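Local structure of putative acetoin utilization protein, acetoin dehydrogenase (Thermus thermophilus, 5AWE) at residues I24-L35 against L46-D54. The protein is of unknown function but combines a pair of CBS domains with an ACT domain, consistent with a role in sensing small ligands. Numbering follows the deposited sequence.
Sequences IRLLKEKGFRRL and LVTDKDLKD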
loop_
_atom_site.group_PDB
_atom_site.type_symbol
_atom_site.label_atom_id
_atom_site.label_comp_id
_atom_site.label_asym_id
_atom_site.label_seq_id
_atom_site.Cartn_x
_atom_site.Cartn_y
_atom_site.Cartn_z
ATOM N N ILE A 24 -8.476 4.875 -12.328
ATOM C CA ILE A 24 -7.063 4.644 -12.593
ATOM C C ILE A 24 -6.856 3.530 -13.611
ATOM O O ILE A 24 -6.130 3.697 -14.591
ATOM C CB ILE A 24 -6.301 4.281 -11.296
ATOM C CG1 ILE A 24 -6.269 5.493 -10.360
ATOM C CG2 ILE A 24 -4.887 3.809 -11.631
ATOM C CD1 ILE A 24 -5.540 5.258 -9.049
ATOM N N ARG A 25 -7.495 2.393 -13.376
ATOM C CA ARG A 25 -7.338 1.249 -14.256
ATOM C C ARG A 25 -7.854 1.575 -15.658
ATOM O O ARG A 25 -7.293 1.128 -16.660
ATOM C CB ARG A 25 -8.085 0.041 -13.681
ATOM C CG ARG A 25 -7.570 -0.425 -12.314
ATOM C CD ARG A 25 -6.088 -0.811 -12.356
ATOM N NE ARG A 25 -5.808 -2.043 -11.620
ATOM C CZ ARG A 25 -5.776 -3.255 -12.171
ATOM N NH1 ARG A 25 -5.511 -4.324 -11.429
ATOM N NH2 ARG A 25 -6.008 -3.401 -13.469
ATOM N N LEU A 26 -8.920 2.365 -15.729
ATOM C CA LEU A 26 -9.473 2.772 -17.014
ATOM C C LEU A 26 -8.451 3.578 -17.821
ATOM O O LEU A 26 -8.321 3.398 -19.032
ATOM C CB LEU A 26 -10.744 3.594 -16.792
ATOM C CG LEU A 26 -11.572 3.980 -18.020
ATOM C CD1 LEU A 26 -11.801 2.771 -18.919
ATOM C CD2 LEU A 26 -12.898 4.551 -17.550
ATOM N N LEU A 27 -7.719 4.459 -17.146
ATOM C CA LEU A 27 -6.688 5.260 -17.800
ATOM C C LEU A 27 -5.502 4.414 -18.253
ATOM O O LEU A 27 -4.871 4.711 -19.267
ATOM C CB LEU A 27 -6.196 6.357 -16.857
ATOM C CG LEU A 27 -7.172 7.514 -16.649
ATOM C CD1 LEU A 27 -6.778 8.295 -15.414
ATOM C CD2 LEU A 27 -7.179 8.406 -17.884
ATOM N N LYS A 28 -5.201 3.361 -17.499
ATOM C CA LYS A 28 -4.117 2.459 -17.865
ATOM C C LYS A 28 -4.430 1.727 -19.162
ATOM O O LYS A 28 -3.597 1.667 -20.065
ATOM C CB LYS A 28 -3.864 1.434 -16.750
ATOM C CG LYS A 28 -2.964 0.278 -17.174
ATOM C CD LYS A 28 -2.026 -0.175 -16.061
ATOM C CE LYS A 28 -0.944 -1.115 -16.601
ATOM N NZ LYS A 28 -0.003 -1.602 -15.543
ATOM N N GLU A 29 -5.638 1.183 -19.254
ATOM C CA GLU A 29 -5.968 0.240 -20.315
ATOM C C GLU A 29 -6.400 0.894 -21.624
ATOM O O GLU A 29 -6.597 0.209 -22.630
ATOM C CB GLU A 29 -7.054 -0.727 -19.835
ATOM C CG GLU A 29 -8.377 -0.077 -19.493
ATOM C CD GLU A 29 -9.318 -1.034 -18.782
ATOM O OE1 GLU A 29 -10.547 -0.947 -19.007
ATOM O OE2 GLU A 29 -8.824 -1.875 -17.996
ATOM N N LYS A 30 -6.546 2.215 -21.615
ATOM C CA LYS A 30 -6.962 2.931 -22.816
ATOM C C LYS A 30 -5.980 4.020 -23.234
ATOM O O LYS A 30 -6.195 4.713 -24.227
ATOM C CB LYS A 30 -8.365 3.514 -22.618
ATOM C CG LYS A 30 -9.436 2.427 -22.544
ATOM C CD LYS A 30 -10.845 2.986 -22.534
ATOM C CE LYS A 30 -11.828 1.978 -23.116
ATOM N NZ LYS A 30 -13.219 2.176 -22.609
ATOM N N GLY A 31 -4.898 4.163 -22.471
ATOM C CA GLY A 31 -3.757 4.929 -22.939
ATOM C C GLY A 31 -3.832 6.426 -22.713
ATOM O O GLY A 31 -2.971 7.166 -23.189
ATOM N N PHE A 32 -4.854 6.878 -21.989
ATOM C CA PHE A 32 -5.021 8.300 -21.695
ATOM C C PHE A 32 -4.412 8.661 -20.342
ATOM O O PHE A 32 -3.856 7.802 -19.654
ATOM C CB PHE A 32 -6.508 8.675 -21.725
ATOM C CG PHE A 32 -7.096 8.734 -23.117
ATOM C CD1 PHE A 32 -6.757 7.783 -24.078
ATOM C CD2 PHE A 32 -7.989 9.748 -23.467
ATOM C CE1 PHE A 32 -7.295 7.841 -25.363
ATOM C CE2 PHE A 32 -8.535 9.817 -24.754
ATOM C CZ PHE A 32 -8.186 8.863 -25.702
ATOM N N ARG A 33 -4.509 9.935 -19.968
ATOM C CA ARG A 33 -3.824 10.432 -18.778
ATOM C C ARG A 33 -4.685 11.449 -18.037
ATOM O O ARG A 33 -4.436 11.772 -16.880
ATOM C CB ARG A 33 -2.492 11.066 -19.180
ATOM C CG ARG A 33 -1.409 10.996 -18.119
ATOM C CD ARG A 33 -0.029 10.977 -18.766
ATOM N NE ARG A 33 0.062 9.931 -19.783
ATOM C CZ ARG A 33 1.108 9.746 -20.584
ATOM N NH1 ARG A 33 2.168 10.540 -20.496
ATOM N NH2 ARG A 33 1.093 8.764 -21.479
ATOM N N ARG A 34 -5.699 11.966 -18.712
ATOM C CA ARG A 34 -6.685 12.780 -18.033
ATOM C C ARG A 34 -8.087 12.304 -18.384
ATOM O O ARG A 34 -8.311 11.697 -19.427
ATOM C CB ARG A 34 -6.499 14.252 -18.402
ATOM C CG ARG A 34 -6.551 14.527 -19.874
ATOM C CD ARG A 34 -5.635 15.676 -20.237
ATOM N NE ARG A 34 -4.223 15.298 -20.214
ATOM C CZ ARG A 34 -3.309 15.887 -19.451
ATOM N NH1 ARG A 34 -3.655 16.881 -18.639
ATOM N NH2 ARG A 34 -2.043 15.498 -19.514
ATOM N N LEU A 35 -9.027 12.572 -17.492
ATOM C CA LEU A 35 -10.348 11.981 -17.595
ATOM C C LEU A 35 -11.416 13.022 -17.282
ATOM O O LEU A 35 -11.644 13.362 -16.120
ATOM C CB LEU A 35 -10.453 10.813 -16.611
ATOM C CG LEU A 35 -10.949 9.447 -17.091
ATOM C CD1 LEU A 35 -10.597 9.220 -18.553
ATOM C CD2 LEU A 35 -10.320 8.371 -16.214
ATOM N N LEU A 46 -12.630 17.502 -13.825
ATOM C CA LEU A 46 -11.546 16.894 -14.583
ATOM C C LEU A 46 -10.533 16.252 -13.647
ATOM O O LEU A 46 -10.201 16.810 -12.595
ATOM C CB LEU A 46 -10.861 17.948 -15.456
ATOM C CG LEU A 46 -9.860 17.474 -16.517
ATOM C CD1 LEU A 46 -8.482 17.378 -15.916
ATOM C CD2 LEU A 46 -10.302 16.135 -17.080
ATOM N N VAL A 47 -10.051 15.073 -14.036
ATOM C CA VAL A 47 -9.077 14.339 -13.241
ATOM C C VAL A 47 -7.923 13.847 -14.106
ATOM O O VAL A 47 -8.137 13.356 -15.219
ATOM C CB VAL A 47 -9.730 13.115 -12.535
ATOM C CG1 VAL A 47 -10.699 13.576 -11.464
ATOM C CG2 VAL A 47 -10.460 12.271 -13.547
ATOM N N THR A 48 -6.705 13.979 -13.591
ATOM C CA THR A 48 -5.540 13.366 -14.217
ATOM C C THR A 48 -5.116 12.087 -13.489
ATOM O O THR A 48 -5.567 11.804 -12.375
ATOM C CB THR A 48 -4.337 14.306 -14.214
ATOM O OG1 THR A 48 -3.891 14.491 -12.866
ATOM C CG2 THR A 48 -4.708 15.654 -14.823
ATOM N N ASP A 49 -4.238 11.323 -14.130
ATOM C CA ASP A 49 -3.657 10.137 -13.521
ATOM C C ASP A 49 -2.924 10.536 -12.243
ATOM O O ASP A 49 -2.996 9.830 -11.233
ATOM C CB ASP A 49 -2.685 9.472 -14.501
ATOM C CG ASP A 49 -2.331 8.043 -14.106
ATOM O OD1 ASP A 49 -3.197 7.154 -14.230
ATOM O OD2 ASP A 49 -1.184 7.806 -13.676
ATOM N N LYS A 50 -2.228 11.670 -12.280
ATOM C CA LYS A 50 -1.579 12.192 -11.081
ATOM C C LYS A 50 -2.572 12.433 -9.945
ATOM O O LYS A 50 -2.417 11.880 -8.855
ATOM C CB LYS A 50 -0.851 13.498 -11.392
ATOM C CG LYS A 50 0.628 13.347 -11.687
ATOM C CD LYS A 50 1.385 14.628 -11.342
ATOM C CE LYS A 50 1.353 14.898 -9.839
ATOM N NZ LYS A 50 1.928 16.228 -9.487
ATOM N N ASP A 51 -3.582 13.264 -10.197
ATOM C CA ASP A 51 -4.656 13.499 -9.230
ATOM C C ASP A 51 -5.107 12.192 -8.557
ATOM O O ASP A 51 -5.225 12.123 -7.334
ATOM C CB ASP A 51 -5.872 14.141 -9.916
ATOM C CG ASP A 51 -5.625 15.579 -10.351
ATOM O OD1 ASP A 51 -6.499 16.132 -11.056
ATOM O OD2 ASP A 51 -4.570 16.158 -9.995
ATOM N N LEU A 52 -5.364 11.164 -9.362
ATOM C CA LEU A 52 -5.838 9.889 -8.841
ATOM C C LEU A 52 -4.787 9.195 -7.970
ATOM O O LEU A 52 -5.096 8.711 -6.884
ATOM C CB LEU A 52 -6.234 8.966 -9.996
ATOM C CG LEU A 52 -7.658 8.986 -10.564
ATOM C CD1 LEU A 52 -8.545 10.007 -9.831
ATOM C CD2 LEU A 52 -7.574 9.288 -12.059
ATOM N N LYS A 53 -3.549 9.157 -8.456
ATOM C CA LYS A 53 -2.440 8.527 -7.746
ATOM C C LYS A 53 -2.080 9.246 -6.445
ATOM O O LYS A 53 -1.808 8.600 -5.434
ATOM C CB LYS A 53 -1.202 8.478 -8.645
ATOM C CG LYS A 53 -1.096 7.259 -9.549
ATOM C CD LYS A 53 -2.390 6.943 -10.271
ATOM C CE LYS A 53 -2.193 5.770 -11.216
ATOM N NZ LYS A 53 -0.889 5.876 -11.930
ATOM N N ASP A 54 -2.071 10.577 -6.472
ATOM C CA ASP A 54 -1.660 11.361 -5.308
ATOM C C ASP A 54 -2.804 11.590 -4.327
ATOM O O ASP A 54 -2.650 12.319 -3.344
ATOM C CB ASP A 54 -1.091 12.722 -5.740
ATOM C CG ASP A 54 0.272 12.608 -6.419
ATOM O OD1 ASP A 54 0.784 11.477 -6.572
ATOM O OD2 ASP A 54 0.829 13.660 -6.805
#
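L27 CD1 comes up to the OD1 end of the D49 carboxylate, 3.9 Å away, close to the plane of the group. The other oxygen, OD2, takes K53 NZ at 2.6 Å in a salt bridge. NZ arrives on its syn side, 27° out of the carboxylate plane. The R33 guanidinium is turned 67° from this carboxylate and does not reach it; R33 meets D49 through CG against CB. The R34 guanidinium has T48 CG2 near NH1, approached obliquely. The K53 chain bends at chi2 and again at chi4, which brings NZ back to D49 and lays CE on I24 CG2 at 3.4 Å. With an alanine here, D49 would probably lose its charged mate and I24 CG2 the packing from CE. I24 CG1 also packs on L52 CB, and L27 CD1 meets L52 CD2 at 3.6 Å, roughly at a right angle. On the strands, L35 and V47 form an antiparallel hydrogen-bonded pair. L35 N donates to V47 O at 2.6 Å, and V47 N returns to L35 O. V47 CG2 lies 3.4 Å from L35 CB. D49 N donates to R33 O, extending the pairing to the first turn of the helix. T48 is the N-cap of helix 49-53; its OG1 accepts from D51 N, and D51 OD1 takes T48 N weakly, a capping box. The contact thus joins helix 20-30 and helix 49-53, whose short axes run roughly antiparallel, at 143° between their N-to-C directions, beside hairpin 34-39/42-48 of the first CBS domain. V77 and M81 pack on V47. W66 of a second subunit packs on I24 and makes a cation-pi contact with K53.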